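Terminal uridylyltransferase 1 (Trypanosoma brucei, PDB 5HZD) adds uridines from UTP to the 3' ends of guide RNA, ribosomal RNA and some messenger RNAs during mitochondrial RNA editing, using magnesium or manganese. Local coordinates at residues 143-146 with 147-150; 292-295 with 296-300; 150-153 with 154-157; 366-369 with 370-373; 88-91 with 92-96. All blocks are in the same frame, centred on the assembly; numbering follows the deposited sequence. Where two conformers were deposited one is given.

Contact 1 (143-146 with 147-150); sequences EKNA and VRSI
The first turns of helix 143-156, in the nucleotidyltransferase palm, bring Lys-144 and Asn-145 against Arg-148. Four i to i+4 backbone hydrogen bonds tie 143-146 to 147-150. They run from the N of Val-147, Arg-148, Ser-149 and Ile-150 to the O of Glu-143, Lys-144, Asn-145 and Ala-146. The Ile-150 N to Ala-146 O bond is 3.0 Å long and nearly straight, at 170°.

The outer side of the helix is polar. Lys-144 and Arg-148 carry like charges, with Lys-144 NZ 4.0 Å from Arg-148 NE. The lysine ammonium NZ comes within 3.5 Å of the arginine methylene CD, and Lys-144 CG lies near the same Arg-148 CD. The lysine turns at its last torsion (chi4 51°), and its NZ has a hydrogen bond to His-169 NE2. The end of the Glu-143 side chain leads away from 147-150 and forms a salt bridge with Arg-290.

The inner side is apolar. Ala-146 and Ile-150 pack on Trp-100 of helix 80-100 and on Phe-289, while Val-147 and Ile-150 rest on Ile-175 of strand 174-177. The helix is thus joined to both the neighbouring helix and the palm sheet. Val-147 CG2 lies beside its own backbone N and comes within 3.4 Å of Glu-143 O.

Asn-145 and Arg-148 run side by side and point the same way. The amide and guanidinium planes are 65° apart. Asn-145 OD1 sits at the guanidinium edge, in its plane, 3.0 Å from Arg-148 NH1.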
loop_
_atom_site.group_PDB
_atom_site.type_symbol
_atom_site.label_atom_id
_atom_site.label_comp_id
_atom_site.label_asym_id
_atom_site.label_seq_id
_atom_site.Cartn_x
_atom_site.Cartn_y
_atom_site.Cartn_z
ATOM N N GLU A 143 9.554 17.656 -8.943
ATOM C CA GLU A 143 9.306 16.243 -9.139
ATOM C C GLU A 143 9.115 15.825 -10.584
ATOM O O GLU A 143 9.436 14.689 -10.921
ATOM C CB GLU A 143 8.125 15.772 -8.275
ATOM C CG GLU A 143 8.447 15.730 -6.790
ATOM C CD GLU A 143 7.171 15.758 -5.966
ATOM O OE1 GLU A 143 6.520 16.836 -5.936
ATOM O OE2 GLU A 143 6.839 14.726 -5.364
ATOM N N LYS A 144 8.587 16.713 -11.436
ATOM C CA LYS A 144 8.467 16.353 -12.839
ATOM C C LYS A 144 9.862 16.038 -13.409
ATOM O O LYS A 144 10.047 15.126 -14.240
ATOM C CB LYS A 144 7.807 17.498 -13.621
ATOM C CG LYS A 144 7.888 17.360 -15.127
ATOM C CD LYS A 144 7.280 18.559 -15.856
ATOM C CE LYS A 144 7.699 18.576 -17.329
ATOM N NZ LYS A 144 7.466 17.263 -18.015
ATOM N N ASN A 145 10.857 16.801 -12.953
ATOM C CA ASN A 145 12.194 16.594 -13.506
ATOM C C ASN A 145 12.847 15.366 -12.917
ATOM O O ASN A 145 13.569 14.642 -13.614
ATOM C CB ASN A 145 13.065 17.846 -13.295
ATOM C CG ASN A 145 12.497 19.028 -13.992
ATOM O OD1 ASN A 145 12.012 18.901 -15.112
ATOM N ND2 ASN A 145 12.531 20.176 -13.342
ATOM N N ALA A 146 12.583 15.102 -11.637
ATOM C CA ALA A 146 13.076 13.905 -10.974
ATOM C C ALA A 146 12.526 12.661 -11.682
ATOM O O ALA A 146 13.250 11.695 -11.953
ATOM C CB ALA A 146 12.660 13.921 -9.498
ATOM N N VAL A 147 11.232 12.685 -11.999
ATOM C CA VAL A 147 10.631 11.559 -12.716
ATOM C C VAL A 147 11.319 11.321 -14.054
ATOM O O VAL A 147 11.648 10.167 -14.377
ATOM C CB VAL A 147 9.115 11.803 -12.969
ATOM C CG1 VAL A 147 8.591 10.901 -14.112
ATOM C CG2 VAL A 147 8.328 11.601 -11.684
ATOM N N ARG A 148 11.574 12.391 -14.814
ATOM C CA ARG A 148 12.217 12.240 -16.136
ATOM C C ARG A 148 13.667 11.769 -15.964
ATOM O O ARG A 148 14.108 10.891 -16.693
ATOM C CB ARG A 148 12.116 13.531 -16.963
ATOM C CG ARG A 148 10.635 13.917 -17.175
ATOM C CD ARG A 148 10.400 15.361 -17.567
ATOM N NE ARG A 148 11.125 15.718 -18.773
ATOM C CZ ARG A 148 12.033 16.689 -18.819
ATOM N NH1 ARG A 148 12.307 17.394 -17.715
ATOM N NH2 ARG A 148 12.660 16.962 -19.963
ATOM N N SER A 149 14.378 12.318 -14.979
ATOM C CA SER A 149 15.782 11.920 -14.761
ATOM C C SER A 149 15.916 10.455 -14.424
ATOM O O SER A 149 16.757 9.744 -15.017
ATOM C CB SER A 149 16.406 12.756 -13.636
ATOM O OG SER A 149 16.512 14.111 -14.039
ATOM N N ILE A 150 15.109 9.973 -13.488
ATOM C CA ILE A 150 15.237 8.577 -13.071
ATOM C C ILE A 150 14.712 7.615 -14.145
ATOM O O ILE A 150 15.261 6.524 -14.333
ATOM C CB ILE A 150 14.612 8.366 -11.699
ATOM C CG1 ILE A 150 15.462 9.153 -10.677
ATOM C CG2 ILE A 150 14.587 6.891 -11.342
ATOM C CD1 ILE A 150 14.783 9.292 -9.369
#

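Contact 2 (292-295 with 296-300); sequences FGIR and NSTLL
Thr-298 makes two hydrogen bonds to one backbone oxygen, Ile-294 O. Its OG1 donates over 2.8 Å to Ile-294 O from above the carbonyl plane, 37° out of it. Its N donates to the same oxygen over 3.0 Å from the opposite face. The hydroxyl lies beside its own backbone N (chi1 -59°), which turns it back toward the preceding turn.

The other backbone bonds are regular i to i+4 helix bonds. Asn-296 N, Ser-297 N and Leu-299 N donate to the O of Phe-292, Gly-293 and Arg-295. Ser-297 OG lies 3.1 Å from Gly-293 O and is hydrogen-bonded to Gly-110 N. Arg-295 runs straight from CG to NE, and its NE donates to Ile-361 O.

These bonds build the start of helix 292-304. Gly-293, Ile-294, Arg-295, Asn-296 and Ser-297 belong to the UTP-binding site of the enzyme. Asn-296 also packs on Tyr-337, another UTP-binding residue. Ile-294 and Ser-297 face Phe-107 and Phe-109 of strand 105-109.

Phe-292 was modelled in two conformers. In one of them Asn-296 ND2 lies near the ring edge, 4.1 Å from Phe-292 CD1, with ring and amide planes 74° apart, so this approach is uncertain. The side chains of Arg-295 and Asn-296 both pack against Tyr-469 of the nucleotide recognition motif.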
loop_
_atom_site.group_PDB
_atom_site.type_symbol
_atom_site.label_atom_id
_atom_site.label_comp_id
_atom_site.label_asym_id
_atom_site.label_seq_id
_atom_site.Cartn_x
_atom_site.Cartn_y
_atom_site.Cartn_z
ATOM N N PHE A 292 5.556 11.087 3.079
ATOM C CA PHE A 292 4.332 10.895 3.854
ATOM C C PHE A 292 3.865 9.441 3.944
ATOM O O PHE A 292 3.376 9.020 4.994
ATOM C CB PHE A 292 3.199 11.825 3.369
ATOM C CG PHE A 292 2.516 11.366 2.105
ATOM C CD1 PHE A 292 1.374 10.588 2.164
ATOM C CD2 PHE A 292 2.992 11.756 0.857
ATOM C CE1 PHE A 292 0.738 10.168 1.010
ATOM C CE2 PHE A 292 2.347 11.352 -0.307
ATOM C CZ PHE A 292 1.224 10.550 -0.224
ATOM N N GLY A 293 4.012 8.675 2.868
ATOM C CA GLY A 293 3.543 7.307 2.878
ATOM C C GLY A 293 4.317 6.419 3.831
ATOM O O GLY A 293 3.788 5.433 4.358
ATOM N N ILE A 294 5.586 6.732 4.044
ATOM C CA ILE A 294 6.387 6.003 5.026
ATOM C C ILE A 294 5.765 6.091 6.414
ATOM O O ILE A 294 5.597 5.079 7.114
ATOM C CB ILE A 294 7.824 6.555 5.083
ATOM C CG1 ILE A 294 8.486 6.428 3.711
ATOM C CG2 ILE A 294 8.640 5.818 6.127
ATOM C CD1 ILE A 294 9.745 7.301 3.568
ATOM N N ARG A 295 5.422 7.308 6.819
ATOM C CA ARG A 295 4.850 7.528 8.138
ATOM C C ARG A 295 3.503 6.821 8.263
ATOM O O ARG A 295 3.228 6.199 9.312
ATOM C CB ARG A 295 4.687 9.019 8.383
ATOM C CG ARG A 295 4.546 9.343 9.862
ATOM C CD ARG A 295 4.298 10.823 10.038
ATOM N NE ARG A 295 4.405 11.252 11.418
ATOM C CZ ARG A 295 4.127 12.493 11.799
ATOM N NH1 ARG A 295 3.748 13.376 10.863
ATOM N NH2 ARG A 295 4.236 12.847 13.088
ATOM N N ASN A 296 2.680 6.905 7.216
ATOM C CA ASN A 296 1.364 6.257 7.234
ATOM C C ASN A 296 1.542 4.748 7.431
ATOM O O ASN A 296 0.862 4.130 8.263
ATOM C CB ASN A 296 0.628 6.472 5.922
ATOM C CG ASN A 296 0.089 7.868 5.773
ATOM O OD1 ASN A 296 0.295 8.722 6.617
ATOM N ND2 ASN A 296 -0.626 8.097 4.673
ATOM N N SER A 297 2.458 4.140 6.678
ATOM C CA SER A 297 2.634 2.682 6.758
ATOM C C SER A 297 3.181 2.272 8.126
ATOM O O SER A 297 2.806 1.230 8.672
ATOM C CB SER A 297 3.578 2.187 5.646
ATOM O OG SER A 297 3.021 2.427 4.360
ATOM N N THR A 298 4.044 3.096 8.709
ATOM C CA THR A 298 4.652 2.789 9.984
ATOM C C THR A 298 3.597 2.882 11.095
ATOM O O THR A 298 3.582 2.046 12.007
ATOM C CB THR A 298 5.831 3.740 10.233
ATOM O OG1 THR A 298 6.775 3.586 9.161
ATOM C CG2 THR A 298 6.499 3.426 11.547
ATOM N N LEU A 299 2.670 3.834 10.989
ATOM C CA LEU A 299 1.561 3.890 11.961
ATOM C C LEU A 299 0.692 2.625 11.874
ATOM O O LEU A 299 0.352 2.024 12.919
ATOM C CB LEU A 299 0.681 5.111 11.673
ATOM C CG LEU A 299 -0.543 5.247 12.601
ATOM C CD1 LEU A 299 -0.133 5.318 14.060
ATOM C CD2 LEU A 299 -1.348 6.489 12.165
ATOM N N LEU A 300 0.359 2.225 10.640
ATOM C CA LEU A 300 -0.433 1.010 10.442
ATOM C C LEU A 300 0.290 -0.172 11.035
ATOM O O LEU A 300 -0.334 -0.976 11.721
ATOM C CB LEU A 300 -0.753 0.736 8.960
ATOM C CG LEU A 300 -1.650 1.779 8.265
ATOM C CD1 LEU A 300 -1.894 1.374 6.858
ATOM C CD2 LEU A 300 -2.999 1.892 8.977
#

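Contact 3 (150-153 with 154-157); sequences ITEL and LRRV
Glu-152 reaches toward Arg-155 and Arg-156, one turn further along the helix. Its CB leads to a CG that lies anti to the backbone N (chi1 176°). That CG meets the edge of the Arg-156 guanidinium, in its plane, 3.3 Å from Arg-156 NE. The chain then bends at chi2 (71°), and the Glu-152 and Arg-156 side chains cross at about a right angle. Beyond CD, Glu-152 OE2 accepts a weak bond from Arg-156 NE at 3.5 Å, part of a salt bridge. Glu-152 OE2 is also modelled in a salt bridge with Arg-155 NH1, but that nitrogen is crowded against the glutamate and its exact place is doubtful. As modelled, the three residues form a salt-bridge network, one link weak and one uncertain.

This network lies in the later part of helix 143-156 in the palm domain. Arg-155 and Arg-156 are exposed. The leucines face inward: Leu-153 packs on Val-96, Arg-99 and Trp-100 of helix 80-100, and Leu-154 on Leu-164 of strand 164-167.

Leu-153 also meets Arg-156. Its CD2 sits 3.4 Å above one face of the Arg-156 guanidinium, offset toward the rim. Arg-156 therefore has an apolar group on a face and the glutamate CG at an edge. On the inner side, Ile-150 CG2 touches Leu-154 CD1 at 4.0 Å, the two side chains pointing the same way.

Toward residue 157 the backbone bonds become weak. Leu-154 N to Ile-150 O is 2.9 Å, but the weak bond from Val-157 N to Leu-153 O is 3.2 Å.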
loop_
_atom_site.group_PDB
_atom_site.type_symbol
_atom_site.label_atom_id
_atom_site.label_comp_id
_atom_site.label_asym_id
_atom_site.label_seq_id
_atom_site.Cartn_x
_atom_site.Cartn_y
_atom_site.Cartn_z
ATOM N N ILE A 150 15.109 9.973 -13.488
ATOM C CA ILE A 150 15.237 8.577 -13.071
ATOM C C ILE A 150 14.712 7.615 -14.145
ATOM O O ILE A 150 15.261 6.524 -14.333
ATOM C CB ILE A 150 14.612 8.366 -11.699
ATOM C CG1 ILE A 150 15.462 9.153 -10.677
ATOM C CG2 ILE A 150 14.587 6.891 -11.342
ATOM C CD1 ILE A 150 14.783 9.292 -9.369
ATOM N N THR A 151 13.668 8.026 -14.872
ATOM C CA THR A 151 13.229 7.213 -16.007
ATOM C C THR A 151 14.368 6.952 -16.985
ATOM O O THR A 151 14.557 5.819 -17.403
ATOM C CB THR A 151 12.046 7.846 -16.709
ATOM O OG1 THR A 151 10.979 7.899 -15.759
ATOM C CG2 THR A 151 11.579 6.958 -17.884
ATOM N N GLU A 152 15.151 7.980 -17.287
ATOM C CA GLU A 152 16.241 7.825 -18.251
ATOM C C GLU A 152 17.337 6.917 -17.712
ATOM O O GLU A 152 17.882 6.098 -18.442
ATOM C CB GLU A 152 16.831 9.190 -18.607
ATOM C CG GLU A 152 18.034 9.123 -19.517
ATOM C CD GLU A 152 17.685 8.709 -20.939
ATOM O OE1 GLU A 152 16.477 8.566 -21.262
ATOM O OE2 GLU A 152 18.632 8.509 -21.740
ATOM N N LEU A 153 17.656 7.048 -16.435
ATOM C CA LEU A 153 18.648 6.141 -15.841
ATOM C C LEU A 153 18.188 4.684 -15.893
ATOM O O LEU A 153 18.988 3.764 -16.189
ATOM C CB LEU A 153 18.973 6.536 -14.388
ATOM C CG LEU A 153 19.717 7.859 -14.208
ATOM C CD1 LEU A 153 19.905 8.187 -12.721
ATOM C CD2 LEU A 153 21.072 7.840 -14.943
ATOM N N LEU A 154 16.909 4.449 -15.611
ATOM C CA LEU A 154 16.372 3.099 -15.693
ATOM C C LEU A 154 16.410 2.543 -17.128
ATOM O O LEU A 154 16.802 1.408 -17.335
ATOM C CB LEU A 154 14.959 3.062 -15.125
ATOM C CG LEU A 154 14.879 3.291 -13.622
ATOM C CD1 LEU A 154 13.439 3.622 -13.257
ATOM C CD2 LEU A 154 15.389 2.047 -12.832
ATOM N N ARG A 155 16.064 3.364 -18.112
ATOM C CA ARG A 155 16.132 2.966 -19.519
ATOM C C ARG A 155 17.570 2.538 -19.846
ATOM O O ARG A 155 17.785 1.544 -20.540
ATOM C CB ARG A 155 15.709 4.144 -20.414
ATOM C CG ARG A 155 15.616 3.844 -21.898
ATOM C CD ARG A 155 15.425 5.141 -22.701
ATOM N NE ARG A 155 16.442 5.288 -23.748
ATOM C CZ ARG A 155 17.660 5.794 -23.555
ATOM N NH1 ARG A 155 18.031 6.204 -22.353
ATOM N NH2 ARG A 155 18.512 5.890 -24.568
ATOM N N ARG A 156 18.548 3.261 -19.318
ATOM C CA ARG A 156 19.948 3.030 -19.708
ATOM C C ARG A 156 20.536 1.785 -19.024
ATOM O O ARG A 156 21.578 1.267 -19.436
ATOM C CB ARG A 156 20.820 4.252 -19.373
ATOM C CG ARG A 156 20.563 5.521 -20.195
ATOM C CD ARG A 156 21.620 6.606 -19.827
ATOM N NE ARG A 156 21.044 7.857 -19.307
ATOM C CZ ARG A 156 21.660 8.708 -18.474
ATOM N NH1 ARG A 156 21.040 9.826 -18.066
ATOM N NH2 ARG A 156 22.891 8.454 -18.033
ATOM N N VAL A 157 19.895 1.307 -17.966
ATOM C CA VAL A 157 20.380 0.086 -17.282
ATOM C C VAL A 157 19.572 -1.130 -17.749
ATOM O O VAL A 157 19.783 -2.247 -17.270
ATOM C CB VAL A 157 20.381 0.281 -15.725
ATOM C CG1 VAL A 157 19.019 0.084 -15.121
ATOM C CG2 VAL A 157 21.387 -0.613 -15.042
#

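Contact 4 (366-369 with 370-373); sequences VNYT and DFDP
Tyr-368 and Phe-371 meet in a T-shaped stack. The tyrosine edge is directed at the phenylalanine face, with ring centroids 5.6 Å apart and planes at 83°. Tyr-368 CD2 stands over the centre of the Phe-371 ring. Tyr-368 CG lies opposite its backbone N (chi1 -160°), which lays the ring along the residues that follow. Tyr-368 CE2 is thus 3.4 Å from Asp-370 C.

A water continues the contact beyond the tyrosine ring. It is 2.6 Å from Tyr-368 OH and is placed to donate to Asp-370 O, between the phenol and the backbone.

The chain bends sharply here. Asp-370 is the centre of an inverse gamma turn, in the long loop between helices 336-349 and 385-409. The weak hydrogen bond from Phe-371 N to Thr-369 O is 3.1 Å long, with an angle of 136° at the hydrogen. A second water accepts from Asp-372 N and donates to Thr-369 O, linking the two across the turn. The side chains of Thr-369 and Asp-370 run side by side, with Thr-369 OG1 3.0 Å from Asp-370 OD1.

Further out, both rings meet Phe-107 of strand 105-109. Tyr-368 also packs on Ile-294 of the UTP-binding site. Pro-373 touches Ile-108 and Val-113, and its O accepts a hydrogen bond from His-87 NE2.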
loop_
_atom_site.group_PDB
_atom_site.type_symbol
_atom_site.label_atom_id
_atom_site.label_comp_id
_atom_site.label_asym_id
_atom_site.label_seq_id
_atom_site.Cartn_x
_atom_site.Cartn_y
_atom_site.Cartn_z
ATOM N N VAL A 366 15.392 11.012 10.298
ATOM C CA VAL A 366 16.766 10.980 10.805
ATOM C C VAL A 366 17.125 9.671 11.529
ATOM O O VAL A 366 18.209 9.100 11.325
ATOM C CB VAL A 366 17.050 12.192 11.708
ATOM C CG1 VAL A 366 18.365 12.000 12.453
ATOM C CG2 VAL A 366 17.082 13.465 10.869
ATOM N N ASN A 367 16.217 9.148 12.335
ATOM C CA ASN A 367 16.574 7.921 13.072
ATOM C C ASN A 367 16.079 6.638 12.417
ATOM O O ASN A 367 16.007 5.581 13.057
ATOM C CB ASN A 367 16.073 7.997 14.507
ATOM C CG ASN A 367 16.704 9.156 15.274
ATOM O OD1 ASN A 367 17.894 9.439 15.129
ATOM N ND2 ASN A 367 15.897 9.847 16.065
ATOM N N TYR A 368 15.716 6.726 11.142
ATOM C CA TYR A 368 15.052 5.611 10.473
ATOM C C TYR A 368 16.041 4.493 10.164
ATOM O O TYR A 368 17.165 4.742 9.742
ATOM C CB TYR A 368 14.441 6.112 9.161
ATOM C CG TYR A 368 13.347 5.225 8.614
ATOM C CD1 TYR A 368 12.033 5.332 9.068
ATOM C CD2 TYR A 368 13.624 4.289 7.618
ATOM C CE1 TYR A 368 11.020 4.541 8.571
ATOM C CE2 TYR A 368 12.606 3.488 7.097
ATOM C CZ TYR A 368 11.311 3.611 7.566
ATOM O OH TYR A 368 10.317 2.797 7.021
ATOM N N THR A 369 15.618 3.257 10.396
ATOM C CA THR A 369 16.489 2.115 10.150
ATOM C C THR A 369 15.851 1.112 9.200
ATOM O O THR A 369 16.556 0.311 8.589
ATOM C CB THR A 369 16.825 1.374 11.466
ATOM O OG1 THR A 369 15.607 1.063 12.167
ATOM C CG2 THR A 369 17.703 2.237 12.347
ATOM N N ASP A 370 14.527 1.097 9.111
ATOM C CA ASP A 370 13.845 -0.013 8.459
ATOM C C ASP A 370 13.551 0.224 6.979
ATOM O O ASP A 370 12.437 -0.023 6.501
ATOM C CB ASP A 370 12.549 -0.375 9.194
ATOM C CG ASP A 370 12.798 -0.863 10.621
ATOM O OD1 ASP A 370 13.963 -1.171 10.976
ATOM O OD2 ASP A 370 11.809 -0.945 11.386
ATOM N N PHE A 371 14.566 0.677 6.239
ATOM C CA PHE A 371 14.467 0.805 4.789
ATOM C C PHE A 371 13.930 -0.479 4.164
ATOM O O PHE A 371 13.059 -0.428 3.270
ATOM C CB PHE A 371 15.861 1.122 4.203
ATOM C CG PHE A 371 16.478 2.400 4.732
ATOM C CD1 PHE A 371 17.267 2.375 5.871
ATOM C CD2 PHE A 371 16.293 3.597 4.068
ATOM C CE1 PHE A 371 17.843 3.547 6.365
ATOM C CE2 PHE A 371 16.882 4.775 4.558
ATOM C CZ PHE A 371 17.642 4.742 5.686
ATOM N N ASP A 372 14.470 -1.600 4.660
ATOM C CA ASP A 372 14.023 -2.951 4.297
ATOM C C ASP A 372 13.007 -3.365 5.363
ATOM O O ASP A 372 13.374 -3.525 6.532
ATOM C CB ASP A 372 15.215 -3.893 4.315
ATOM C CG ASP A 372 16.121 -3.719 3.100
ATOM O OD1 ASP A 372 15.609 -3.307 2.022
ATOM O OD2 ASP A 372 17.315 -4.039 3.229
ATOM N N PRO A 373 11.740 -3.550 4.975
ATOM C CA PRO A 373 10.674 -3.850 5.949
ATOM C C PRO A 373 10.955 -5.142 6.685
ATOM O O PRO A 373 11.392 -6.142 6.090
ATOM C CB PRO A 373 9.436 -3.982 5.076
ATOM C CG PRO A 373 9.757 -3.068 3.875
ATOM C CD PRO A 373 11.197 -3.388 3.607
HETATM O O HOH W 1 11.043 1.702 4.733
HETATM O O HOH W 2 16.652 -1.644 6.730
#

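Contact 5 (88-91 with 92-96); sequences RARA and QLECV
Arg-88 starts the contact by accepting a backbone bond from Gln-92, with Gln-92 N to Arg-88 O at 2.9 Å. The Gln-92 side chain lies back over the same carbonyl, its CG 3.2 Å from Arg-88 O. Both polar ends are bound elsewhere in the protein: Arg-88 NE forms a salt bridge with Glu-279, and Gln-92 OE1 accepts from Leu-280 N.

Ala-89 O takes the N-H of Leu-93 at 2.9 Å. This is the middle of helix 80-100, which packs on the palm sheet. Leu-93 lies on Val-106 and Phe-126 of two adjacent strands.

Arg-90 forms the ion pair across the segments. Its chain bends at chi3 (59°), bringing the guanidinium alongside Glu-94. Arg-90 NH1 donates to Glu-94 OE2 over 2.9 Å in a salt bridge. The oxygen lies in the guanidinium plane, but the donor meets it 55° out of the carboxylate plane. A water accepts from Arg-90 NH2 and donates to Glu-94 OE1, forming a second link. Arg-90 NE forms a salt bridge with Asp-372 OD1. Arg-90 NH1 and Glu-94 OE2 also bond to Val-106 O and N of the edge strand.

Ala-91 O accepts from Cys-95 N at 3.2 Å.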
loop_
_atom_site.group_PDB
_atom_site.type_symbol
_atom_site.label_atom_id
_atom_site.label_comp_id
_atom_site.label_asym_id
_atom_site.label_seq_id
_atom_site.Cartn_x
_atom_site.Cartn_y
_atom_site.Cartn_z
ATOM N N ARG A 88 16.226 -6.796 -1.887
ATOM C CA ARG A 88 17.250 -6.724 -2.919
ATOM C C ARG A 88 16.847 -5.727 -3.998
ATOM O O ARG A 88 17.687 -4.939 -4.484
ATOM C CB ARG A 88 17.508 -8.101 -3.500
ATOM C CG ARG A 88 18.116 -9.020 -2.450
ATOM C CD ARG A 88 18.752 -10.271 -3.015
ATOM N NE ARG A 88 17.743 -11.212 -3.463
ATOM C CZ ARG A 88 17.139 -12.105 -2.688
ATOM N NH1 ARG A 88 17.451 -12.215 -1.392
ATOM N NH2 ARG A 88 16.224 -12.909 -3.221
ATOM N N ALA A 89 15.570 -5.741 -4.402
ATOM C CA ALA A 89 15.117 -4.764 -5.383
ATOM C C ALA A 89 15.325 -3.327 -4.915
ATOM O O ALA A 89 15.713 -2.456 -5.697
ATOM C CB ALA A 89 13.627 -5.004 -5.751
ATOM N N ARG A 90 15.075 -3.080 -3.626
ATOM C CA ARG A 90 15.254 -1.752 -3.045
ATOM C C ARG A 90 16.716 -1.329 -3.156
ATOM O O ARG A 90 17.000 -0.204 -3.541
ATOM C CB ARG A 90 14.861 -1.762 -1.545
ATOM C CG ARG A 90 14.769 -0.353 -0.925
ATOM C CD ARG A 90 14.997 -0.386 0.604
ATOM N NE ARG A 90 16.320 -0.942 0.824
ATOM C CZ ARG A 90 17.427 -0.231 0.720
ATOM N NH1 ARG A 90 17.355 1.091 0.474
ATOM N NH2 ARG A 90 18.599 -0.842 0.847
ATOM N N ALA A 91 17.644 -2.230 -2.800
ATOM C CA ALA A 91 19.060 -1.894 -2.882
ATOM C C ALA A 91 19.457 -1.642 -4.318
ATOM O O ALA A 91 20.272 -0.737 -4.585
ATOM C CB ALA A 91 19.912 -2.998 -2.264
ATOM N N GLN A 92 18.898 -2.416 -5.245
ATOM C CA GLN A 92 19.162 -2.198 -6.683
ATOM C C GLN A 92 18.706 -0.816 -7.124
ATOM O O GLN A 92 19.438 -0.077 -7.778
ATOM C CB GLN A 92 18.492 -3.308 -7.517
ATOM C CG GLN A 92 19.160 -4.646 -7.268
ATOM C CD GLN A 92 18.287 -5.843 -7.556
ATOM O OE1 GLN A 92 17.278 -5.742 -8.285
ATOM N NE2 GLN A 92 18.685 -6.993 -7.041
ATOM N N LEU A 93 17.484 -0.450 -6.750
ATOM C CA LEU A 93 16.972 0.864 -7.104
ATOM C C LEU A 93 17.824 1.962 -6.484
ATOM O O LEU A 93 18.073 2.989 -7.125
ATOM C CB LEU A 93 15.501 1.009 -6.683
ATOM C CG LEU A 93 14.896 2.356 -7.097
ATOM C CD1 LEU A 93 14.877 2.589 -8.621
ATOM C CD2 LEU A 93 13.437 2.425 -6.552
ATOM N N GLU A 94 18.348 1.733 -5.280
ATOM C CA GLU A 94 19.127 2.789 -4.642
ATOM C C GLU A 94 20.401 3.058 -5.408
ATOM O O GLU A 94 20.822 4.210 -5.528
ATOM C CB GLU A 94 19.410 2.446 -3.186
ATOM C CG GLU A 94 20.060 3.570 -2.393
ATOM C CD GLU A 94 20.058 3.249 -0.917
ATOM O OE1 GLU A 94 21.136 2.871 -0.402
ATOM O OE2 GLU A 94 18.987 3.356 -0.248
ATOM N N CYS A 95 21.000 2.028 -5.994
ATOM C CA CYS A 95 22.179 2.196 -6.863
ATOM C C CYS A 95 21.880 3.094 -8.034
ATOM O O CYS A 95 22.709 3.907 -8.467
ATOM C CB CYS A 95 22.605 0.847 -7.422
ATOM S SG CYS A 95 23.251 -0.311 -6.242
ATOM N N VAL A 96 20.684 2.924 -8.587
ATOM C CA VAL A 96 20.314 3.709 -9.752
ATOM C C VAL A 96 20.072 5.155 -9.336
ATOM O O VAL A 96 20.634 6.094 -9.941
ATOM C CB VAL A 96 19.026 3.157 -10.409
ATOM C CG1 VAL A 96 18.617 4.070 -11.584
ATOM C CG2 VAL A 96 19.228 1.731 -10.868
HETATM O O HOH W 3 20.985 0.754 1.244
#

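Contacts 1 and 3 share helix 143-156 and Ile-150. Contact 5 lies on helix 80-100, and its Leu-93 and Val-96 pack against the leucines of contact 3. These three helical contacts are partly buried, with apolar sides facing inward. Their charged sides differ: like charges approach in contact 1, a largely exposed network forms in contact 3, and the ion pair of contact 5 is joined to a strand. Contact 2 is also helical and partly buried, but belongs to the UTP site. Contact 4 is a surface loop that relies on aromatic rings and water. It touches contact 2 through Tyr-368 and Ile-294, and contact 5 through the Asp-372 to Arg-90 salt bridge.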